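Side-chain contacts in hypothetical signal peptide protein (Sinorhizobium meliloti, PDB 3PJY), which is of unknown function but belongs to the DUF192 family and may be a transcription regulator: residues D71-A76 / R82-N87; H20-E25 / Y104-N109; V3-E8 / R33-M38; R11-T14 / R18-D21. All coordinates share one frame; numbering follows the deposited sequence.

How the contacts relate
All four contacts reach one mixed beta sheet. Along the chain, contacts 3 and 4 come first: contact 4 ties the hairpin of strands 6-13 and 19-27 near its turn, and contact 3 joins the loop leading into strand 6-13 to the end of helix 30-35, with centres about 22 Å apart. Contact 2 links strand 19-27 to strand 102-109 and spans the hairpin 70-75/81-88 of contact 1, whose centre is about 11 Å from its own. Contacts 2 and 4 share H20 and D21 and meet through L22 and L12, while L73 of contact 1 also touches L12. The sheet thus appears to curl round an apolar interior, with contact 1 at one margin.

Contact 1: D71-A76 / R82-N87; sequences DMLFIA and RTIHEN
F74 and T83 pack obliquely against each other on facing strands of the hairpin. Starting at the root of the F74 side chain, CB lies 3.5 Å from T83 OG1. The first torsion, -68°, sets CG opposite the carbonyl carbon, and the ring carries on past the threonine hydroxyl. F74 CD2 comes to 3.4 Å of T83 OG1, and the T83 carbonyl oxygen lies at the ring edge, in plane. Further out, CE2 reaches the edge contact with H85 CB at 4.4 Å. Backbone bonds flank this pair, and R82 and T83 both face F74, forming a classic beta bulge. On the opposite face of the sheet, L73 CG meets I84 CG1 at 4.3 Å.

At the far end, D71 OD1 accepts the backbone N-H of N87 at 3.0 Å, on the anti side of the carboxylate and fairly straight (162°). The other oxygen, OD2, accepts a hydrogen bond from a water at 2.7 Å, and the same water donates to E86 OE2. That water mediates between two carboxylates whose planes stand 80° apart, which probably eases their mutual repulsion; E86 is also salt-bridged to K114. An asparagine at D71 would put an NH2 where OD2 accepts from the water and from V113 N, and would probably leave both donors without their acceptor.

D71 OD2 further receives the backbone N-H of V113, at the start of helix 112-116, which covers the L73 and I84 face. Strand 102-109 flanks strand 70-75 on its other edge, and I96 of strand 96-97 packs against M72, F74 and H85.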
loop_
_atom_site.group_PDB
_atom_site.type_symbol
_atom_site.label_atom_id
_atom_site.label_comp_id
_atom_site.label_asym_id
_atom_site.label_seq_id
_atom_site.Cartn_x
_atom_site.Cartn_y
_atom_site.Cartn_z
ATOM N N ASP B 71 10.635 -10.707 11.357
ATOM C CA ASP B 71 10.778 -11.540 10.175
ATOM C C ASP B 71 11.764 -10.842 9.214
ATOM O O ASP B 71 11.742 -9.603 9.062
ATOM C CB ASP B 71 9.449 -11.698 9.419
ATOM C CG ASP B 71 8.425 -12.566 10.107
ATOM O OD1 ASP B 71 8.739 -13.240 11.130
ATOM O OD2 ASP B 71 7.259 -12.588 9.605
HETATM N N MSE B 72 12.660 -11.618 8.613
HETATM C CA MSE B 72 13.680 -11.134 7.688
HETATM C C MSE B 72 13.445 -11.687 6.300
HETATM O O MSE B 72 13.304 -12.915 6.141
HETATM C CB MSE B 72 15.104 -11.501 8.165
HETATM C CG MSE B 72 15.458 -10.928 9.442
HETATM SE SE MSE B 72 17.253 -11.548 9.822
HETATM C CE MSE B 72 17.523 -10.531 11.481
ATOM N N LEU B 73 13.379 -10.829 5.289
ATOM C CA LEU B 73 13.201 -11.252 3.910
ATOM C C LEU B 73 14.460 -10.822 3.130
ATOM O O LEU B 73 14.808 -9.656 3.139
ATOM C CB LEU B 73 11.959 -10.650 3.264
ATOM C CG LEU B 73 10.595 -10.946 3.897
ATOM C CD1 LEU B 73 10.380 -10.236 5.235
ATOM C CD2 LEU B 73 9.501 -10.481 2.940
ATOM N N PHE B 74 15.130 -11.791 2.511
ATOM C CA PHE B 74 16.362 -11.585 1.725
ATOM C C PHE B 74 15.979 -11.466 0.276
ATOM O O PHE B 74 15.360 -12.377 -0.257
ATOM C CB PHE B 74 17.266 -12.779 1.974
ATOM C CG PHE B 74 17.795 -12.833 3.392
ATOM C CD1 PHE B 74 18.959 -12.159 3.734
ATOM C CD2 PHE B 74 17.160 -13.549 4.356
ATOM C CE1 PHE B 74 19.453 -12.204 5.011
ATOM C CE2 PHE B 74 17.644 -13.573 5.652
ATOM C CZ PHE B 74 18.797 -12.880 5.973
ATOM N N ILE B 75 16.305 -10.350 -0.353
ATOM C CA ILE B 75 15.692 -9.926 -1.584
ATOM C C ILE B 75 16.711 -9.635 -2.669
ATOM O O ILE B 75 17.689 -8.909 -2.437
ATOM C CB ILE B 75 14.774 -8.686 -1.340
ATOM C CG1 ILE B 75 13.636 -9.063 -0.341
ATOM C CG2 ILE B 75 14.192 -8.135 -2.638
ATOM C CD1 ILE B 75 12.863 -7.831 0.169
ATOM N N ALA B 76 16.457 -10.160 -3.853
ATOM C CA ALA B 76 17.357 -9.938 -5.000
ATOM C C ALA B 76 17.202 -8.526 -5.560
ATOM O O ALA B 76 16.248 -7.832 -5.259
ATOM C CB ALA B 76 17.059 -10.986 -6.072
ATOM N N ARG B 82 14.156 -14.191 -2.059
ATOM C CA ARG B 82 14.917 -15.435 -2.230
ATOM C C ARG B 82 14.725 -16.359 -1.061
ATOM O O ARG B 82 14.462 -17.553 -1.272
ATOM C CB ARG B 82 16.414 -15.149 -2.423
ATOM C CG ARG B 82 16.698 -14.277 -3.619
ATOM C CD ARG B 82 16.425 -14.969 -4.922
ATOM N NE ARG B 82 17.111 -16.253 -4.977
ATOM C CZ ARG B 82 16.839 -17.225 -5.847
ATOM N NH1 ARG B 82 15.898 -17.072 -6.780
ATOM N NH2 ARG B 82 17.538 -18.357 -5.795
ATOM N N THR B 83 14.890 -15.842 0.149
ATOM C CA THR B 83 14.688 -16.614 1.341
ATOM C C THR B 83 14.071 -15.732 2.428
ATOM O O THR B 83 14.175 -14.494 2.387
ATOM C CB THR B 83 15.981 -17.238 1.880
ATOM O OG1 THR B 83 16.890 -16.230 2.215
ATOM C CG2 THR B 83 16.657 -18.122 0.827
ATOM N N ILE B 84 13.473 -16.416 3.393
ATOM C CA ILE B 84 12.774 -15.762 4.486
ATOM C C ILE B 84 13.169 -16.436 5.768
ATOM O O ILE B 84 13.115 -17.687 5.855
ATOM C CB ILE B 84 11.253 -15.823 4.333
ATOM C CG1 ILE B 84 10.819 -15.154 3.033
ATOM C CG2 ILE B 84 10.586 -15.165 5.535
ATOM C CD1 ILE B 84 9.284 -15.171 2.762
ATOM N N HIS B 85 13.568 -15.628 6.750
ATOM C CA HIS B 85 13.802 -16.125 8.101
ATOM C C HIS B 85 12.771 -15.517 9.012
ATOM O O HIS B 85 12.895 -14.353 9.409
ATOM C CB HIS B 85 15.206 -15.775 8.590
ATOM C CG HIS B 85 15.554 -16.388 9.904
ATOM N ND1 HIS B 85 16.339 -17.526 9.993
ATOM C CD2 HIS B 85 15.176 -16.093 11.169
ATOM C CE1 HIS B 85 16.454 -17.874 11.266
ATOM N NE2 HIS B 85 15.739 -17.046 11.999
ATOM N N GLU B 86 11.770 -16.312 9.385
ATOM C CA GLU B 86 10.722 -15.837 10.265
ATOM C C GLU B 86 11.179 -15.935 11.732
ATOM O O GLU B 86 11.983 -16.773 12.077
ATOM C CB GLU B 86 9.443 -16.659 10.055
ATOM C CG GLU B 86 8.796 -16.336 8.730
ATOM C CD GLU B 86 7.721 -17.308 8.344
ATOM O OE1 GLU B 86 8.033 -18.374 7.798
ATOM O OE2 GLU B 86 6.563 -16.992 8.593
ATOM N N ASN B 87 10.652 -15.043 12.555
ATOM C CA ASN B 87 10.798 -15.115 14.001
ATOM C C ASN B 87 12.247 -15.148 14.461
ATOM O O ASN B 87 12.625 -15.983 15.293
ATOM C CB ASN B 87 10.027 -16.313 14.568
ATOM C CG ASN B 87 8.567 -16.267 14.210
ATOM O OD1 ASN B 87 7.860 -15.343 14.595
ATOM N ND2 ASN B 87 8.101 -17.276 13.461
HETATM O O HOH W 1 5.566 -14.676 9.781
#

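Contact 2: H20-E25 / Y104-N109; sequences HDLTVE and YVLELN
On the strand that brings L22 and V24 to L106 and L108, the carboxylate oxygen D21 OD2 is gripped by H47 NE2 and T23 OG1 of the second subunit, two hydrogen bonds that tie this strand into the dimer. D21 belongs to the face opposite the leucines, and the contact itself is wholly apolar. V24 CG1 meets L106 CD1 at 3.7 Å, the two side chains crossing at about a right angle. L106 places CG opposite its backbone N (chi1 179°), which swings its methyls toward the other strand. Its second methyl, CD2, lies 4.0 Å from L22 CD1, and here the side chains are skewed to each other. L22 CD1 also meets L108 CD2 at 3.9 Å, tip to tip, and thus touches both leucines with one methyl.

The axes of the two segments approach to 9.0 Å, with 117° between their directions, too far apart for pairing, and strand 47-53 runs between them in the sheet. All four touching residues are buried. Side chains meeting across an intervening strand, with L22 also packed on L12, are consistent with a strongly curled sheet whose inner face packs on itself as a hydrophobic core.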
loop_
_atom_site.group_PDB
_atom_site.type_symbol
_atom_site.label_atom_id
_atom_site.label_comp_id
_atom_site.label_asym_id
_atom_site.label_seq_id
_atom_site.Cartn_x
_atom_site.Cartn_y
_atom_site.Cartn_z
ATOM N N HIS B 20 0.132 -5.865 -1.075
ATOM C CA HIS B 20 0.051 -5.249 0.244
ATOM C C HIS B 20 1.116 -4.180 0.421
ATOM O O HIS B 20 2.282 -4.441 0.247
ATOM C CB HIS B 20 0.193 -6.261 1.346
ATOM C CG HIS B 20 -0.229 -5.733 2.686
ATOM N ND1 HIS B 20 -1.505 -5.893 3.180
ATOM C CD2 HIS B 20 0.473 -5.060 3.638
ATOM C CE1 HIS B 20 -1.570 -5.315 4.374
ATOM N NE2 HIS B 20 -0.376 -4.823 4.675
ATOM N N ASP B 21 0.689 -2.991 0.795
ATOM C CA ASP B 21 1.584 -1.882 0.967
ATOM C C ASP B 21 2.191 -1.797 2.356
ATOM O O ASP B 21 1.532 -2.116 3.378
ATOM C CB ASP B 21 0.865 -0.551 0.690
ATOM C CG ASP B 21 0.351 -0.443 -0.722
ATOM O OD1 ASP B 21 1.028 -0.842 -1.692
ATOM O OD2 ASP B 21 -0.739 0.098 -0.894
ATOM N N LEU B 22 3.436 -1.347 2.370
ATOM C CA LEU B 22 4.201 -1.093 3.565
ATOM C C LEU B 22 4.869 0.259 3.469
ATOM O O LEU B 22 5.152 0.772 2.362
ATOM C CB LEU B 22 5.302 -2.160 3.800
ATOM C CG LEU B 22 4.891 -3.621 3.776
ATOM C CD1 LEU B 22 6.128 -4.548 3.588
ATOM C CD2 LEU B 22 4.119 -3.965 5.049
ATOM N N THR B 23 5.195 0.823 4.626
ATOM C CA THR B 23 6.037 2.023 4.692
ATOM C C THR B 23 7.333 1.572 5.332
ATOM O O THR B 23 7.324 0.954 6.391
ATOM C CB THR B 23 5.431 3.070 5.580
ATOM O OG1 THR B 23 4.204 3.512 5.001
ATOM C CG2 THR B 23 6.372 4.263 5.656
ATOM N N VAL B 24 8.432 1.826 4.659
ATOM C CA VAL B 24 9.731 1.426 5.144
ATOM C C VAL B 24 10.672 2.596 5.317
ATOM O O VAL B 24 10.652 3.555 4.521
ATOM C CB VAL B 24 10.400 0.369 4.255
ATOM C CG1 VAL B 24 9.507 -0.934 4.285
ATOM C CG2 VAL B 24 10.615 0.814 2.831
ATOM N N GLU B 25 11.505 2.506 6.364
ATOM C CA GLU B 25 12.704 3.329 6.475
ATOM C C GLU B 25 13.823 2.685 5.707
ATOM O O GLU B 25 14.019 1.462 5.803
ATOM C CB GLU B 25 13.078 3.468 7.935
ATOM C CG GLU B 25 12.160 4.361 8.717
ATOM C CD GLU B 25 12.349 4.128 10.222
ATOM O OE1 GLU B 25 11.933 3.067 10.710
ATOM O OE2 GLU B 25 12.871 4.976 10.886
ATOM N N TYR B 104 19.025 -6.592 -0.969
ATOM C CA TYR B 104 18.242 -5.951 0.094
ATOM C C TYR B 104 17.859 -6.958 1.139
ATOM O O TYR B 104 17.755 -8.174 0.860
ATOM C CB TYR B 104 16.949 -5.339 -0.426
ATOM C CG TYR B 104 17.069 -4.382 -1.571
ATOM C CD1 TYR B 104 16.984 -4.855 -2.878
ATOM C CD2 TYR B 104 17.213 -3.024 -1.359
ATOM C CE1 TYR B 104 17.061 -4.031 -3.925
ATOM C CE2 TYR B 104 17.300 -2.154 -2.447
ATOM C CZ TYR B 104 17.266 -2.685 -3.710
ATOM O OH TYR B 104 17.321 -1.848 -4.787
ATOM N N VAL B 105 17.594 -6.474 2.342
ATOM C CA VAL B 105 16.892 -7.240 3.362
ATOM C C VAL B 105 15.747 -6.353 3.861
ATOM O O VAL B 105 15.932 -5.157 4.118
ATOM C CB VAL B 105 17.772 -7.668 4.511
ATOM C CG1 VAL B 105 16.984 -8.181 5.730
ATOM C CG2 VAL B 105 18.782 -8.769 4.051
ATOM N N LEU B 106 14.558 -6.938 3.961
ATOM C CA LEU B 106 13.393 -6.265 4.587
ATOM C C LEU B 106 13.171 -6.880 5.955
ATOM O O LEU B 106 12.976 -8.098 6.058
ATOM C CB LEU B 106 12.149 -6.405 3.692
ATOM C CG LEU B 106 10.872 -5.780 4.206
ATOM C CD1 LEU B 106 11.007 -4.293 4.464
ATOM C CD2 LEU B 106 9.760 -6.082 3.211
ATOM N N GLU B 107 13.191 -6.038 6.989
ATOM C CA GLU B 107 12.805 -6.472 8.320
ATOM C C GLU B 107 11.408 -5.963 8.666
ATOM O O GLU B 107 11.113 -4.784 8.527
ATOM C CB GLU B 107 13.786 -6.004 9.375
ATOM C CG GLU B 107 15.080 -6.756 9.349
ATOM C CD GLU B 107 16.071 -6.354 10.417
ATOM O OE1 GLU B 107 15.960 -5.320 11.093
ATOM O OE2 GLU B 107 17.050 -7.112 10.575
ATOM N N LEU B 108 10.556 -6.875 9.094
ATOM C CA LEU B 108 9.188 -6.601 9.481
ATOM C C LEU B 108 8.937 -7.176 10.877
ATOM O O LEU B 108 9.693 -8.038 11.355
ATOM C CB LEU B 108 8.235 -7.281 8.504
ATOM C CG LEU B 108 8.350 -6.840 7.031
ATOM C CD1 LEU B 108 7.527 -7.764 6.129
ATOM C CD2 LEU B 108 7.920 -5.409 6.900
ATOM N N ASN B 109 7.854 -6.758 11.527
ATOM C CA ASN B 109 7.500 -7.394 12.783
ATOM C C ASN B 109 7.361 -8.899 12.574
ATOM O O ASN B 109 6.811 -9.369 11.566
ATOM C CB ASN B 109 6.192 -6.872 13.323
ATOM C CG ASN B 109 6.323 -5.532 13.990
ATOM O OD1 ASN B 109 6.852 -5.432 15.104
ATOM N ND2 ASN B 109 5.792 -4.498 13.346
#

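Contact 3: V3-E8 / R33-M38; sequences VSYAKE and REQGLM
The Y5 ring approaches segment 33-38 with its hydroxyl end rather than with a face. OH lies 4.2 Å from Q35 CG and 4.3 Å from G36 O, and the aromatic carbons stay farther back. One face of the ring is approached by E25 of strand 19-27, whose OE2 sits above CD1 at 3.4 Å. The other flat group, the amide of Q35, takes no part: with CG opposite the backbone N (chi1 167°) the side chain bends at the next bond, so that CG faces the phenol while NE2 remains 5.6 Å from Y5 OH.

The link is carried by a water. Y5 OH donates to it at 2.5 Å, a short bond, and the water in turn donates a hydrogen bond to G36 O at 2.8 Å. Seen from the phenol, the C-O...water angle is about 112°, with the water a little out of the ring plane. The buried carbonyl of G36 thus gains a polar partner, although tyrosine and backbone stand too far apart to bond directly.

G36, the first residue past the helix, has a positive phi of 47° and takes the second position of a type II' turn from Q35 to M38, which is closed by M38 N bonding to Q35 O at 2.9 Å. The turn presents G36 O to the water and redirects the chain.

Around this bridge, Y5 also rests on M49 of strand 47-53 and on R40, and R40 pairs with E25. L37 packs on M49 too, so the end of helix 30-35 and the approach to strand 6-13 meet beside strand 47-53.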
loop_
_atom_site.group_PDB
_atom_site.type_symbol
_atom_site.label_atom_id
_atom_site.label_comp_id
_atom_site.label_asym_id
_atom_site.label_seq_id
_atom_site.Cartn_x
_atom_site.Cartn_y
_atom_site.Cartn_z
ATOM N N VAL B 3 19.007 11.070 14.064
ATOM C CA VAL B 3 19.174 10.208 12.896
ATOM C C VAL B 3 17.905 10.208 12.047
ATOM O O VAL B 3 16.810 10.173 12.571
ATOM C CB VAL B 3 19.528 8.784 13.292
ATOM C CG1 VAL B 3 19.658 7.828 12.041
ATOM C CG2 VAL B 3 20.827 8.763 14.057
ATOM N N SER B 4 18.087 10.327 10.744
ATOM C CA SER B 4 16.952 10.348 9.829
ATOM C C SER B 4 17.112 9.238 8.805
ATOM O O SER B 4 18.248 8.777 8.541
ATOM C CB SER B 4 16.843 11.685 9.112
ATOM O OG SER B 4 18.022 11.923 8.371
ATOM N N TYR B 5 15.962 8.828 8.261
ATOM C CA TYR B 5 15.906 7.822 7.204
ATOM C C TYR B 5 14.942 8.319 6.144
ATOM O O TYR B 5 13.877 8.868 6.477
ATOM C CB TYR B 5 15.360 6.494 7.725
ATOM C CG TYR B 5 16.133 5.900 8.881
ATOM C CD1 TYR B 5 15.941 6.359 10.174
ATOM C CD2 TYR B 5 17.052 4.911 8.692
ATOM C CE1 TYR B 5 16.660 5.840 11.222
ATOM C CE2 TYR B 5 17.776 4.391 9.738
ATOM C CZ TYR B 5 17.562 4.842 11.010
ATOM O OH TYR B 5 18.280 4.349 12.088
ATOM N N ALA B 6 15.304 8.116 4.886
ATOM C CA ALA B 6 14.329 8.253 3.823
ATOM C C ALA B 6 13.225 7.229 4.070
ATOM O O ALA B 6 13.497 6.091 4.501
ATOM C CB ALA B 6 14.996 8.007 2.480
ATOM N N LYS B 7 11.987 7.619 3.834
ATOM C CA LYS B 7 10.873 6.687 3.917
ATOM C C LYS B 7 10.329 6.447 2.528
ATOM O O LYS B 7 10.302 7.366 1.673
ATOM C CB LYS B 7 9.791 7.201 4.829
ATOM C CG LYS B 7 10.272 7.205 6.288
ATOM C CD LYS B 7 9.248 7.770 7.252
ATOM C CE LYS B 7 9.896 7.973 8.615
ATOM N NZ LYS B 7 8.920 8.451 9.621
ATOM N N GLU B 8 9.756 5.273 2.290
ATOM C CA GLU B 8 9.025 5.091 1.040
ATOM C C GLU B 8 7.965 4.006 1.135
ATOM O O GLU B 8 8.121 3.024 1.879
ATOM C CB GLU B 8 9.969 4.747 -0.110
ATOM C CG GLU B 8 10.734 3.457 0.058
ATOM C CD GLU B 8 11.605 3.131 -1.150
ATOM O OE1 GLU B 8 12.043 1.959 -1.265
ATOM O OE2 GLU B 8 11.855 4.053 -1.968
ATOM N N ARG B 33 22.664 0.672 8.501
ATOM C CA ARG B 33 22.509 -0.775 8.295
ATOM C C ARG B 33 22.930 -1.532 9.553
ATOM O O ARG B 33 22.277 -2.504 9.896
ATOM C CB ARG B 33 23.323 -1.222 7.102
ATOM C CG ARG B 33 22.824 -0.691 5.806
ATOM C CD ARG B 33 23.526 -1.285 4.529
ATOM N NE ARG B 33 24.976 -1.488 4.668
ATOM C CZ ARG B 33 25.955 -0.745 4.216
ATOM N NH1 ARG B 33 25.748 0.345 3.546
ATOM N NH2 ARG B 33 27.205 -1.125 4.441
ATOM N N GLU B 34 23.981 -1.078 10.224
ATOM C CA GLU B 34 24.459 -1.762 11.445
ATOM C C GLU B 34 23.498 -1.530 12.596
ATOM O O GLU B 34 23.255 -2.441 13.402
ATOM C CB GLU B 34 25.853 -1.337 11.799
ATOM C CG GLU B 34 26.775 -1.800 10.683
ATOM C CD GLU B 34 28.189 -1.282 10.829
ATOM O OE1 GLU B 34 28.474 -0.537 11.790
ATOM O OE2 GLU B 34 29.009 -1.669 9.979
ATOM N N GLN B 35 22.974 -0.316 12.730
ATOM C CA GLN B 35 22.053 0.000 13.839
ATOM C C GLN B 35 20.733 -0.707 13.636
ATOM O O GLN B 35 20.103 -1.082 14.614
ATOM C CB GLN B 35 21.832 1.504 13.877
ATOM C CG GLN B 35 20.684 2.068 14.744
ATOM C CD GLN B 35 21.017 2.192 16.210
ATOM O OE1 GLN B 35 22.158 2.223 16.609
ATOM N NE2 GLN B 35 19.974 2.303 17.004
ATOM N N GLY B 36 20.314 -0.875 12.381
ATOM C CA GLY B 36 19.072 -1.558 12.116
ATOM C C GLY B 36 17.945 -1.033 13.007
ATOM O O GLY B 36 17.753 0.168 13.138
ATOM N N LEU B 37 17.193 -1.944 13.601
ATOM C CA LEU B 37 16.083 -1.631 14.487
ATOM C C LEU B 37 16.487 -1.836 15.958
ATOM O O LEU B 37 15.616 -1.992 16.834
ATOM C CB LEU B 37 14.878 -2.501 14.112
ATOM C CG LEU B 37 14.307 -2.182 12.742
ATOM C CD1 LEU B 37 13.294 -3.282 12.314
ATOM C CD2 LEU B 37 13.561 -0.810 12.758
HETATM N N MSE B 38 17.778 -1.739 16.230
HETATM C CA MSE B 38 18.262 -1.857 17.606
HETATM C C MSE B 38 17.528 -0.893 18.499
HETATM O O MSE B 38 17.230 0.233 18.103
HETATM C CB MSE B 38 19.769 -1.542 17.713
HETATM C CG MSE B 38 20.687 -2.597 17.128
HETATM SE SE MSE B 38 22.496 -2.040 17.433
HETATM C CE MSE B 38 23.408 -3.578 16.658
HETATM O O HOH W 2 19.191 2.042 11.649
#

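Contact 4: R11-T14 / R18-D21; sequences RLIT and RTHD
R11 and R18 bury the most surface here, with T19 among the next, on two antiparallel strands. R11 NH1 donates to T19 OG1 at 3.0 Å, with the hydroxyl oxygen almost in the guanidinium plane and an N-H...O angle of 153°. T19 holds OG1 opposite its backbone N (chi1 -172°), which turns it toward the arginine, the two side chains crossing at a slant. Over one face of the same guanidinium lies I13 CD1, 3.6 Å above its centre, so the group is held at its edge and from above. Nearer the backbone, R11 CB lies 3.4 Å from D21 OD1. An alanine in place of R11 would strip T19 OG1 of its donor and is likely to leave I13 CD1 without the surface it covers.

R18 contributes mainly through its base: CB packs 3.4 Å from T14 OG1, a hydroxyl hydrogen-bonded to S16 OG, and R18 O accepts the bond from T14 N at 2.9 Å. A water donates to L12 O at 2.8 Å and more weakly to R18 O.

R9 of the second subunit comes close to R11 NE. The nearby D21 carboxylate, whose OD2 is hydrogen-bonded to H47 of that subunit, probably offsets part of this like-charge repulsion.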
loop_
_atom_site.group_PDB
_atom_site.type_symbol
_atom_site.label_atom_id
_atom_site.label_comp_id
_atom_site.label_asym_id
_atom_site.label_seq_id
_atom_site.Cartn_x
_atom_site.Cartn_y
_atom_site.Cartn_z
ATOM N N ARG B 11 5.564 -2.287 -1.872
ATOM C CA ARG B 11 4.532 -3.300 -1.815
ATOM C C ARG B 11 5.060 -4.672 -2.048
ATOM O O ARG B 11 6.007 -4.880 -2.822
ATOM C CB ARG B 11 3.426 -3.019 -2.771
ATOM C CG ARG B 11 3.787 -3.019 -4.212
ATOM C CD ARG B 11 2.709 -2.244 -5.021
ATOM N NE ARG B 11 2.892 -2.424 -6.479
ATOM C CZ ARG B 11 2.172 -3.236 -7.278
ATOM N NH1 ARG B 11 1.142 -3.968 -6.816
ATOM N NH2 ARG B 11 2.460 -3.303 -8.582
ATOM N N LEU B 12 4.477 -5.591 -1.310
ATOM C CA LEU B 12 4.712 -7.016 -1.508
ATOM C C LEU B 12 3.628 -7.571 -2.397
ATOM O O LEU B 12 2.452 -7.265 -2.196
ATOM C CB LEU B 12 4.730 -7.748 -0.161
ATOM C CG LEU B 12 5.896 -7.510 0.769
ATOM C CD1 LEU B 12 5.661 -8.024 2.203
ATOM C CD2 LEU B 12 7.152 -8.185 0.177
ATOM N N ILE B 13 4.046 -8.305 -3.439
ATOM C CA ILE B 13 3.133 -8.877 -4.419
ATOM C C ILE B 13 3.348 -10.383 -4.357
ATOM O O ILE B 13 4.473 -10.870 -4.546
ATOM C CB ILE B 13 3.369 -8.394 -5.832
ATOM C CG1 ILE B 13 3.363 -6.837 -5.844
ATOM C CG2 ILE B 13 2.278 -8.968 -6.759
ATOM C CD1 ILE B 13 4.148 -6.225 -7.001
ATOM N N THR B 14 2.284 -11.132 -4.114
ATOM C CA THR B 14 2.425 -12.578 -3.958
ATOM C C THR B 14 2.085 -13.291 -5.242
ATOM O O THR B 14 1.531 -12.729 -6.214
ATOM C CB THR B 14 1.519 -13.098 -2.810
ATOM O OG1 THR B 14 0.148 -12.997 -3.193
ATOM C CG2 THR B 14 1.796 -12.316 -1.520
ATOM N N ARG B 18 -2.023 -11.045 -4.906
ATOM C CA ARG B 18 -2.349 -10.164 -3.777
ATOM C C ARG B 18 -1.255 -9.136 -3.549
ATOM O O ARG B 18 -0.091 -9.470 -3.613
ATOM C CB ARG B 18 -2.531 -11.056 -2.555
ATOM C CG ARG B 18 -3.169 -10.442 -1.393
ATOM C CD ARG B 18 -3.259 -11.473 -0.247
ATOM N NE ARG B 18 -4.269 -12.491 -0.496
ATOM C CZ ARG B 18 -5.582 -12.351 -0.270
ATOM N NH1 ARG B 18 -6.062 -11.206 0.231
ATOM N NH2 ARG B 18 -6.403 -13.367 -0.503
ATOM N N THR B 19 -1.654 -7.880 -3.321
ATOM C CA THR B 19 -0.715 -6.793 -3.120
ATOM C C THR B 19 -0.958 -6.238 -1.737
ATOM O O THR B 19 -2.091 -6.170 -1.270
ATOM C CB THR B 19 -0.872 -5.701 -4.226
ATOM O OG1 THR B 19 0.196 -4.729 -4.103
ATOM C CG2 THR B 19 -2.188 -5.052 -4.168
ATOM N N HIS B 20 0.132 -5.865 -1.075
ATOM C CA HIS B 20 0.051 -5.249 0.244
ATOM C C HIS B 20 1.116 -4.180 0.421
ATOM O O HIS B 20 2.282 -4.441 0.247
ATOM C CB HIS B 20 0.193 -6.261 1.346
ATOM C CG HIS B 20 -0.229 -5.733 2.686
ATOM N ND1 HIS B 20 -1.505 -5.893 3.180
ATOM C CD2 HIS B 20 0.473 -5.060 3.638
ATOM C CE1 HIS B 20 -1.570 -5.315 4.374
ATOM N NE2 HIS B 20 -0.376 -4.823 4.675
ATOM N N ASP B 21 0.689 -2.991 0.795
ATOM C CA ASP B 21 1.584 -1.882 0.967
ATOM C C ASP B 21 2.191 -1.797 2.356
ATOM O O ASP B 21 1.532 -2.116 3.378
ATOM C CB ASP B 21 0.865 -0.551 0.690
ATOM C CG ASP B 21 0.351 -0.443 -0.722
ATOM O OD1 ASP B 21 1.028 -0.842 -1.692
ATOM O OD2 ASP B 21 -0.739 0.098 -0.894
HETATM O O HOH W 3 0.781 -9.094 -0.810
#